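Local coordinates for aminotransferase, classes I and II (Silicibacter pomeroyi DSS-3, PDB 3H14), which probably catalyses the pyridoxal-phosphate-dependent transfer of the amino group of L-aspartate to 2-oxoglutarate, giving oxaloacetate and L-glutamate, at residues P146-P154 / V167-L178; T324-I334 / L346-L357. One frame throughout, in Å; residues are numbered along the deposited sequence. Where two conformers were deposited one is given.

Contact 1: residues P146-P154 / V167-L178; sequences PENRLQPVP and VASPANPTGTML. With GOL (glycerol), chain C.
Q151 sends its amide into the Ser-Pro-Ala-Asn-Pro-Thr-Gly loop of V167-L178, the turn that follows strand 164-168 in class I aminotransferases. Peptide bonds before P170 and P173 are both cis, which fits a chain that folds back on itself so that A168 and T176 present oxygens to one side chain. NE2 of Q151 gives its straightest bond to A168 O, at 2.9 Å with an N-H...O angle of 164° and the acceptor close to the amide plane. It also donates to T176 OG1 (3.3 Å), which is tilted out of that plane, and weakly to T176 O (3.2 Å). A bend at chi2 (-76°) turns the amide into this group of acceptors, and L178 packs its two methyls against CG and the carbonyl end.

T176 OG1 is itself a relay: receiving from Q151, it donates to R149 O at 2.8 Å, almost in line with the carbonyl. Chi1 of 66°, placing OG1 between backbone N and carbonyl carbon, points the hydroxyl across the gap. Two interactions flank this polar centre. L150 CD1 rests on T174 CG2 at 3.7 Å, and a water donates to L150 O at 2.6 Å while also bonding T174 OG1. Further out, D311 forms a salt bridge with R149 NE and accepts from M177 N, tying the two segments together from outside. N172, deeper in the turn, bonds R358 through OD1, probably as the corresponding asparagine and arginine do beside the cofactor in related aminotransferases. A glycerol, probably from the crystallisation liquor, completes the surroundings: its O2 donates to Q151 OE1 at 2.7 Å and accepts from A168 N at 2.8 Å.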
loop_
_atom_site.group_PDB
_atom_site.type_symbol
_atom_site.label_atom_id
_atom_site.label_comp_id
_atom_site.label_asym_id
_atom_site.label_seq_id
_atom_site.Cartn_x
_atom_site.Cartn_y
_atom_site.Cartn_z
ATOM N N PRO A 146 -4.140 10.125 -15.992
ATOM C CA PRO A 146 -5.108 9.020 -16.225
ATOM C C PRO A 146 -4.760 8.095 -17.412
ATOM O O PRO A 146 -4.834 6.866 -17.328
ATOM C CB PRO A 146 -6.436 9.759 -16.426
ATOM C CG PRO A 146 -6.260 11.021 -15.653
ATOM C CD PRO A 146 -4.821 11.426 -15.940
ATOM N N GLU A 147 -4.313 8.695 -18.495
ATOM C CA GLU A 147 -3.939 7.941 -19.659
ATOM C C GLU A 147 -2.768 7.008 -19.365
ATOM O O GLU A 147 -2.509 6.074 -20.129
ATOM C CB GLU A 147 -3.623 8.910 -20.836
ATOM C CG GLU A 147 -2.590 9.987 -20.543
ATOM C CD GLU A 147 -3.152 11.303 -20.096
ATOM O OE1 GLU A 147 -4.178 11.332 -19.377
ATOM O OE2 GLU A 147 -2.526 12.336 -20.431
ATOM N N ASN A 148 -2.058 7.262 -18.267
ATOM C CA ASN A 148 -0.951 6.414 -17.801
ATOM C C ASN A 148 -1.368 5.501 -16.651
ATOM O O ASN A 148 -0.521 4.859 -16.022
ATOM C CB ASN A 148 0.254 7.270 -17.390
ATOM C CG ASN A 148 0.841 8.073 -18.561
ATOM O OD1 ASN A 148 0.746 7.663 -19.725
ATOM N ND2 ASN A 148 1.392 9.242 -18.255
ATOM N N ARG A 149 -2.678 5.416 -16.415
ATOM C CA ARG A 149 -3.227 4.594 -15.361
ATOM C C ARG A 149 -2.766 5.070 -13.964
ATOM O O ARG A 149 -2.675 4.272 -13.019
ATOM C CB ARG A 149 -2.848 3.124 -15.590
ATOM C CG ARG A 149 -3.970 2.122 -15.364
ATOM C CD ARG A 149 -3.500 0.678 -15.639
ATOM N NE ARG A 149 -4.584 -0.314 -15.514
ATOM C CZ ARG A 149 -5.593 -0.424 -16.381
ATOM N NH1 ARG A 149 -6.553 -1.330 -16.191
ATOM N NH2 ARG A 149 -5.628 0.352 -17.467
ATOM N N LEU A 150 -2.498 6.360 -13.854
ATOM C CA LEU A 150 -2.011 7.008 -12.634
ATOM C C LEU A 150 -0.785 6.333 -12.040
ATOM O O LEU A 150 -0.651 6.210 -10.825
ATOM C CB LEU A 150 -3.123 7.102 -11.598
ATOM C CG LEU A 150 -4.328 7.942 -12.037
ATOM C CD1 LEU A 150 -5.456 7.890 -10.968
ATOM C CD2 LEU A 150 -3.889 9.381 -12.338
ATOM N N GLN A 151 0.106 5.954 -12.948
ATOM C CA GLN A 151 1.369 5.353 -12.662
ATOM C C GLN A 151 2.405 6.186 -13.365
ATOM O O GLN A 151 2.134 6.729 -14.435
ATOM C CB GLN A 151 1.402 3.943 -13.222
ATOM C CG GLN A 151 0.606 2.941 -12.410
ATOM C CD GLN A 151 1.302 2.505 -11.126
ATOM O OE1 GLN A 151 2.473 2.850 -10.881
ATOM N NE2 GLN A 151 0.578 1.744 -10.286
ATOM N N PRO A 152 3.603 6.294 -12.772
ATOM C CA PRO A 152 4.621 7.031 -13.520
ATOM C C PRO A 152 5.026 6.343 -14.824
ATOM O O PRO A 152 4.942 5.125 -14.948
ATOM C CB PRO A 152 5.805 7.119 -12.551
ATOM C CG PRO A 152 5.606 6.035 -11.597
ATOM C CD PRO A 152 4.106 5.765 -11.499
ATOM N N VAL A 153 5.400 7.174 -15.787
ATOM C CA VAL A 153 5.996 6.733 -17.026
ATOM C C VAL A 153 7.382 7.381 -17.156
ATOM O O VAL A 153 7.676 8.383 -16.514
ATOM C CB VAL A 153 5.123 7.077 -18.246
ATOM C CG1 VAL A 153 3.759 6.333 -18.172
ATOM C CG2 VAL A 153 4.937 8.559 -18.363
ATOM N N PRO A 154 8.257 6.786 -17.975
ATOM C CA PRO A 154 9.588 7.366 -18.112
ATOM C C PRO A 154 9.622 8.862 -18.359
ATOM O O PRO A 154 10.435 9.557 -17.733
ATOM C CB PRO A 154 10.207 6.551 -19.261
ATOM C CG PRO A 154 9.589 5.238 -19.116
ATOM C CD PRO A 154 8.146 5.526 -18.705
ATOM N N VAL A 167 7.999 2.742 -7.187
ATOM C CA VAL A 167 6.736 2.430 -7.859
ATOM C C VAL A 167 5.951 1.436 -7.011
ATOM O O VAL A 167 6.544 0.634 -6.275
ATOM C CB VAL A 167 6.934 1.819 -9.286
ATOM C CG1 VAL A 167 7.696 2.793 -10.161
ATOM C CG2 VAL A 167 7.644 0.467 -9.204
ATOM N N ALA A 168 4.621 1.488 -7.107
ATOM C CA ALA A 168 3.763 0.534 -6.374
ATOM C C ALA A 168 2.761 -0.081 -7.318
ATOM O O ALA A 168 2.105 0.636 -8.085
ATOM C CB ALA A 168 3.047 1.229 -5.190
ATOM N N SER A 169 2.625 -1.401 -7.260
ATOM C CA SER A 169 1.648 -2.134 -8.067
ATOM C C SER A 169 1.292 -3.435 -7.351
ATOM O O SER A 169 2.186 -4.230 -7.070
ATOM C CB SER A 169 2.212 -2.456 -9.464
ATOM O OG SER A 169 1.351 -3.316 -10.213
ATOM N N PRO A 170 -0.010 -3.625 -6.985
ATOM C CA PRO A 170 -1.105 -2.635 -6.972
ATOM C C PRO A 170 -0.823 -1.408 -6.091
ATOM O O PRO A 170 -0.252 -1.551 -5.009
ATOM C CB PRO A 170 -2.279 -3.425 -6.368
ATOM C CG PRO A 170 -1.942 -4.867 -6.581
ATOM C CD PRO A 170 -0.457 -4.955 -6.525
ATOM N N ALA A 171 -1.248 -0.223 -6.542
ATOM C CA ALA A 171 -1.014 1.011 -5.825
ATOM C C ALA A 171 -2.127 1.400 -4.850
ATOM O O ALA A 171 -3.288 1.090 -5.034
ATOM C CB ALA A 171 -0.752 2.169 -6.800
ATOM N N ASN A 172 -1.720 2.038 -3.770
ATOM C CA ASN A 172 -2.587 2.765 -2.884
ATOM C C ASN A 172 -2.392 4.209 -3.342
ATOM O O ASN A 172 -1.258 4.693 -3.361
ATOM C CB ASN A 172 -2.103 2.571 -1.441
ATOM C CG ASN A 172 -2.909 3.343 -0.424
ATOM O OD1 ASN A 172 -3.854 4.074 -0.744
ATOM N ND2 ASN A 172 -2.505 3.226 0.826
ATOM N N PRO A 173 -3.476 4.946 -3.654
ATOM C CA PRO A 173 -4.890 4.712 -3.418
ATOM C C PRO A 173 -5.752 4.224 -4.577
ATOM O O PRO A 173 -6.953 4.154 -4.413
ATOM C CB PRO A 173 -5.351 6.113 -3.024
ATOM C CG PRO A 173 -4.618 6.994 -4.001
ATOM C CD PRO A 173 -3.258 6.315 -4.182
ATOM N N THR A 174 -5.144 3.914 -5.714
ATOM C CA THR A 174 -5.860 3.735 -6.973
ATOM C C THR A 174 -6.213 2.311 -7.277
ATOM O O THR A 174 -7.173 2.067 -8.010
ATOM C CB THR A 174 -5.025 4.245 -8.153
ATOM O OG1 THR A 174 -3.806 3.510 -8.225
ATOM C CG2 THR A 174 -4.746 5.700 -8.011
ATOM N N GLY A 175 -5.421 1.379 -6.740
ATOM C CA GLY A 175 -5.464 -0.005 -7.125
ATOM C C GLY A 175 -4.843 -0.344 -8.465
ATOM O O GLY A 175 -4.852 -1.507 -8.855
ATOM N N THR A 176 -4.291 0.631 -9.180
ATOM C CA THR A 176 -3.763 0.332 -10.533
ATOM C C THR A 176 -2.470 -0.498 -10.472
ATOM O O THR A 176 -1.688 -0.423 -9.491
ATOM C CB THR A 176 -3.584 1.616 -11.383
ATOM O OG1 THR A 176 -2.569 2.466 -10.819
ATOM C CG2 THR A 176 -4.917 2.382 -11.448
HETATM N N MSE A 177 -2.256 -1.293 -11.521
HETATM C CA MSE A 177 -1.122 -2.165 -11.600
HETATM C C MSE A 177 -0.253 -1.902 -12.819
HETATM O O MSE A 177 -0.689 -1.322 -13.810
HETATM C CB MSE A 177 -1.603 -3.604 -11.577
HETATM C CG MSE A 177 -2.133 -3.994 -10.222
HETATM SE SE MSE A 177 -3.180 -5.635 -10.238
HETATM C CE MSE A 177 -1.649 -6.860 -10.443
ATOM N N LEU A 178 0.985 -2.352 -12.719
ATOM C CA LEU A 178 1.965 -2.258 -13.801
ATOM C C LEU A 178 2.139 -3.635 -14.396
ATOM O O LEU A 178 2.541 -4.587 -13.698
ATOM C CB LEU A 178 3.307 -1.782 -13.264
ATOM C CG LEU A 178 3.308 -0.337 -12.781
ATOM C CD1 LEU A 178 4.490 -0.039 -11.865
ATOM C CD2 LEU A 178 3.282 0.600 -13.944
HETATM C C1 GOL C . 3.006 5.125 -6.666
HETATM O O1 GOL C . 1.637 4.810 -6.553
HETATM C C2 GOL C . 3.440 4.961 -8.133
HETATM O O2 GOL C . 3.626 3.632 -8.523
HETATM C C3 GOL C . 4.778 5.641 -8.409
HETATM O O3 GOL C . 5.489 5.925 -7.261
HETATM O O HOH W 1 -1.649 4.914 -8.779
#

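Contact 2: residues T324-I334 / L346-L357; sequences TDDSRAFAAEI and LDFDPERGAGTL
The F330 ring has L357 CD1 beside it at an oblique angle, 4.0 Å from CE2, while I334 CD1 stands 3.8 Å above the centre of one face and E333 OE1 lies in plane at its edge. Chi1 of -171°, CG opposite the backbone N, brings the ring to L357, whose side chain it crosses at about a right angle. I334 and L357 then meet tip to tip, CD1 to CD1. The other flat group, the R352 guanidinium, forms a salt bridge with D349 in which both nitrogens, NE (2.8 Å) and NH2, meet D349 OD2 within the guanidinium plane.

Polar contacts fasten the start of the helix. S327 N donates to A354 O at 2.7 Å, and S327 OG donates to G353 O, also at 2.7 Å; G353 O takes T356 N as well. With an alanine here, G353 O would probably keep T356 N but lose the hydroxyl that ties it to the helix start. Just before S327, D326 is the N-cap, accepting a weak bond from R328 N, and T324 OG1 takes D326 N in an ST turn.

In the fold, helix 327-338 packs on strands 340-344 and 356-360, with S327 and A331 against P344. Helix 365-381 borders it through F378, which touches F330, E333 and I334.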
loop_
_atom_site.group_PDB
_atom_site.type_symbol
_atom_site.label_atom_id
_atom_site.label_comp_id
_atom_site.label_asym_id
_atom_site.label_seq_id
_atom_site.Cartn_x
_atom_site.Cartn_y
_atom_site.Cartn_z
ATOM N N THR A 324 -17.990 18.285 -5.596
ATOM C CA THR A 324 -17.457 19.102 -4.530
ATOM C C THR A 324 -16.201 19.849 -5.001
ATOM O O THR A 324 -15.531 19.438 -5.971
ATOM C CB THR A 324 -17.033 18.227 -3.308
ATOM O OG1 THR A 324 -16.590 19.073 -2.243
ATOM C CG2 THR A 324 -15.885 17.252 -3.707
ATOM N N ASP A 325 -15.912 20.919 -4.295
ATOM C CA ASP A 325 -14.687 21.677 -4.462
ATOM C C ASP A 325 -13.663 21.297 -3.406
ATOM O O ASP A 325 -12.531 21.726 -3.482
ATOM C CB ASP A 325 -14.955 23.203 -4.405
ATOM C CG ASP A 325 -15.891 23.621 -3.269
ATOM O OD1 ASP A 325 -16.259 22.788 -2.386
ATOM O OD2 ASP A 325 -16.298 24.816 -3.281
ATOM N N ASP A 326 -14.060 20.494 -2.423
ATOM C CA ASP A 326 -13.201 20.238 -1.283
ATOM C C ASP A 326 -13.529 18.869 -0.707
ATOM O O ASP A 326 -14.465 18.717 0.087
ATOM C CB ASP A 326 -13.408 21.335 -0.246
ATOM C CG ASP A 326 -12.594 21.137 1.004
ATOM O OD1 ASP A 326 -11.746 20.211 1.053
ATOM O OD2 ASP A 326 -12.811 21.924 1.953
ATOM N N SER A 327 -12.756 17.875 -1.121
ATOM C CA SER A 327 -12.997 16.487 -0.715
ATOM C C SER A 327 -12.922 16.267 0.793
ATOM O O SER A 327 -13.482 15.285 1.300
ATOM C CB SER A 327 -12.006 15.578 -1.406
ATOM O OG SER A 327 -10.711 15.976 -1.036
ATOM N N ARG A 328 -12.211 17.148 1.491
ATOM C CA ARG A 328 -12.134 17.081 2.939
ATOM C C ARG A 328 -13.502 17.410 3.551
ATOM O O ARG A 328 -14.021 16.677 4.378
ATOM C CB ARG A 328 -11.085 18.057 3.448
ATOM C CG ARG A 328 -10.779 17.937 4.913
ATOM C CD ARG A 328 -9.656 18.889 5.271
ATOM N NE ARG A 328 -9.111 18.628 6.598
ATOM C CZ ARG A 328 -8.019 19.213 7.086
ATOM N NH1 ARG A 328 -7.350 20.110 6.384
ATOM N NH2 ARG A 328 -7.605 18.906 8.297
ATOM N N ALA A 329 -14.083 18.518 3.111
ATOM C CA ALA A 329 -15.429 18.874 3.540
ATOM C C ALA A 329 -16.447 17.838 3.087
ATOM O O ALA A 329 -17.406 17.540 3.804
ATOM C CB ALA A 329 -15.818 20.329 3.034
ATOM N N PHE A 330 -16.291 17.322 1.873
ATOM C CA PHE A 330 -17.201 16.345 1.328
ATOM C C PHE A 330 -17.145 15.039 2.117
ATOM O O PHE A 330 -18.188 14.428 2.361
ATOM C CB PHE A 330 -16.870 16.103 -0.159
ATOM C CG PHE A 330 -17.868 15.270 -0.919
ATOM C CD1 PHE A 330 -19.222 15.383 -0.715
ATOM C CD2 PHE A 330 -17.429 14.380 -1.900
ATOM C CE1 PHE A 330 -20.119 14.610 -1.437
ATOM C CE2 PHE A 330 -18.332 13.627 -2.627
ATOM C CZ PHE A 330 -19.681 13.752 -2.398
ATOM N N ALA A 331 -15.939 14.583 2.475
ATOM C CA ALA A 331 -15.823 13.376 3.279
ATOM C C ALA A 331 -16.514 13.615 4.629
ATOM O O ALA A 331 -17.183 12.744 5.164
ATOM C CB ALA A 331 -14.334 12.989 3.486
ATOM N N ALA A 332 -16.349 14.799 5.192
ATOM C CA ALA A 332 -16.942 15.093 6.495
ATOM C C ALA A 332 -18.473 15.036 6.412
ATOM O O ALA A 332 -19.147 14.574 7.339
ATOM C CB ALA A 332 -16.499 16.437 6.962
ATOM N N GLU A 333 -19.003 15.513 5.298
ATOM C CA GLU A 333 -20.461 15.557 5.075
ATOM C C GLU A 333 -20.995 14.136 4.856
ATOM O O GLU A 333 -22.101 13.790 5.328
ATOM C CB GLU A 333 -20.782 16.480 3.872
ATOM C CG GLU A 333 -22.220 16.402 3.339
ATOM C CD GLU A 333 -22.466 17.082 1.957
ATOM O OE1 GLU A 333 -21.528 17.601 1.284
ATOM O OE2 GLU A 333 -23.642 17.077 1.534
ATOM N N ILE A 334 -20.247 13.325 4.119
ATOM C CA ILE A 334 -20.618 11.934 3.865
ATOM C C ILE A 334 -20.715 11.202 5.220
ATOM O O ILE A 334 -21.718 10.496 5.497
ATOM C CB ILE A 334 -19.638 11.236 2.889
ATOM C CG1 ILE A 334 -19.806 11.757 1.457
ATOM C CG2 ILE A 334 -19.825 9.704 2.801
ATOM C CD1 ILE A 334 -18.627 11.392 0.553
ATOM N N LEU A 346 -6.525 14.347 -0.547
ATOM C CA LEU A 346 -5.396 15.241 -0.273
ATOM C C LEU A 346 -4.134 14.536 0.273
ATOM O O LEU A 346 -3.017 14.917 -0.100
ATOM C CB LEU A 346 -5.804 16.375 0.665
ATOM C CG LEU A 346 -6.773 17.389 0.060
ATOM C CD1 LEU A 346 -8.219 17.025 0.461
ATOM C CD2 LEU A 346 -6.417 18.792 0.498
ATOM N N ASP A 347 -4.304 13.508 1.110
ATOM C CA ASP A 347 -3.140 12.733 1.637
ATOM C C ASP A 347 -2.336 12.058 0.540
ATOM O O ASP A 347 -1.132 11.838 0.711
ATOM C CB ASP A 347 -3.574 11.628 2.614
ATOM C CG ASP A 347 -3.979 12.152 4.006
ATOM O OD1 ASP A 347 -3.394 13.184 4.490
ATOM O OD2 ASP A 347 -4.885 11.495 4.616
ATOM N N PHE A 348 -3.001 11.673 -0.558
ATOM C CA PHE A 348 -2.352 10.949 -1.638
ATOM C C PHE A 348 -1.783 11.880 -2.700
ATOM O O PHE A 348 -0.761 11.544 -3.346
ATOM C CB PHE A 348 -3.316 9.951 -2.288
ATOM C CG PHE A 348 -4.084 9.158 -1.289
ATOM C CD1 PHE A 348 -3.449 8.148 -0.557
ATOM C CD2 PHE A 348 -5.415 9.496 -0.967
ATOM C CE1 PHE A 348 -4.130 7.439 0.414
ATOM C CE2 PHE A 348 -6.110 8.783 0.034
ATOM C CZ PHE A 348 -5.459 7.763 0.717
ATOM N N ASP A 349 -2.433 13.024 -2.887
ATOM C CA ASP A 349 -2.091 13.948 -3.974
ATOM C C ASP A 349 -2.392 15.348 -3.469
ATOM O O ASP A 349 -3.526 15.827 -3.561
ATOM C CB ASP A 349 -2.846 13.591 -5.259
ATOM C CG ASP A 349 -2.411 14.423 -6.457
ATOM O OD1 ASP A 349 -1.878 15.521 -6.253
ATOM O OD2 ASP A 349 -2.633 13.982 -7.600
ATOM N N PRO A 350 -1.392 15.997 -2.849
ATOM C CA PRO A 350 -1.567 17.330 -2.290
ATOM C C PRO A 350 -1.979 18.416 -3.282
ATOM O O PRO A 350 -2.603 19.379 -2.883
ATOM C CB PRO A 350 -0.172 17.636 -1.683
ATOM C CG PRO A 350 0.396 16.297 -1.392
ATOM C CD PRO A 350 -0.056 15.461 -2.546
ATOM N N GLU A 351 -1.638 18.268 -4.551
ATOM C CA GLU A 351 -1.948 19.267 -5.538
ATOM C C GLU A 351 -3.351 19.088 -6.119
ATOM O O GLU A 351 -3.986 20.093 -6.442
ATOM C CB GLU A 351 -0.912 19.239 -6.697
ATOM N N ARG A 352 -3.780 17.838 -6.333
ATOM C CA ARG A 352 -5.068 17.530 -6.960
ATOM C C ARG A 352 -6.073 16.810 -6.065
ATOM O O ARG A 352 -7.217 16.560 -6.511
ATOM C CB ARG A 352 -4.857 16.695 -8.193
ATOM C CG ARG A 352 -3.995 17.378 -9.248
ATOM C CD ARG A 352 -3.820 16.471 -10.447
ATOM N NE ARG A 352 -3.041 15.298 -10.064
ATOM C CZ ARG A 352 -2.554 14.397 -10.916
ATOM N NH1 ARG A 352 -2.746 14.537 -12.231
ATOM N NH2 ARG A 352 -1.862 13.358 -10.450
ATOM N N GLY A 353 -5.698 16.493 -4.818
ATOM C CA GLY A 353 -6.550 15.643 -3.950
ATOM C C GLY A 353 -7.841 16.277 -3.431
ATOM O O GLY A 353 -8.726 15.598 -2.848
ATOM N N ALA A 354 -7.940 17.593 -3.553
ATOM C CA ALA A 354 -9.148 18.300 -3.110
ATOM C C ALA A 354 -10.328 17.863 -3.962
ATOM O O ALA A 354 -11.503 18.031 -3.562
ATOM C CB ALA A 354 -8.962 19.790 -3.185
ATOM N N GLY A 355 -10.032 17.352 -5.146
ATOM C CA GLY A 355 -11.060 16.849 -6.075
ATOM C C GLY A 355 -11.191 15.354 -6.178
ATOM O O GLY A 355 -11.785 14.835 -7.137
ATOM N N THR A 356 -10.589 14.612 -5.224
ATOM C CA THR A 356 -10.658 13.170 -5.294
ATOM C C THR A 356 -11.004 12.549 -3.920
ATOM O O THR A 356 -10.854 13.188 -2.885
ATOM C CB THR A 356 -9.338 12.539 -5.846
ATOM O OG1 THR A 356 -8.267 12.797 -4.923
ATOM C CG2 THR A 356 -8.917 13.158 -7.211
ATOM N N LEU A 357 -11.464 11.304 -3.966
ATOM C CA LEU A 357 -11.748 10.492 -2.786
ATOM C C LEU A 357 -11.213 9.082 -2.960
ATOM O O LEU A 357 -11.220 8.545 -4.057
ATOM C CB LEU A 357 -13.271 10.337 -2.582
ATOM C CG LEU A 357 -14.152 11.364 -1.912
ATOM C CD1 LEU A 357 -15.561 10.788 -1.822
ATOM C CD2 LEU A 357 -13.696 11.766 -0.521
#

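How the contacts relate
Read from the N terminus, the chain leaves strand 138-143, runs through 146-154, and closes contact 1 after a 12-residue excursion that includes the rest of helix 154-157 and most of strand 164-168. Much later, contact 2 closes an 11-residue loop made of the end of helix 327-338 and strand 340-344. The two are in series, neither enclosing nor crossing the other. Contact 1 belongs to the seven-stranded sheet, contact 2 to the four-stranded one, yet they meet where P173 CG packs 3.5 Å from F348 CG. Y317 of strand 315-319 adds a second tie, touching T174 of contact 1 while its OH bonds T356 OG1 of contact 2.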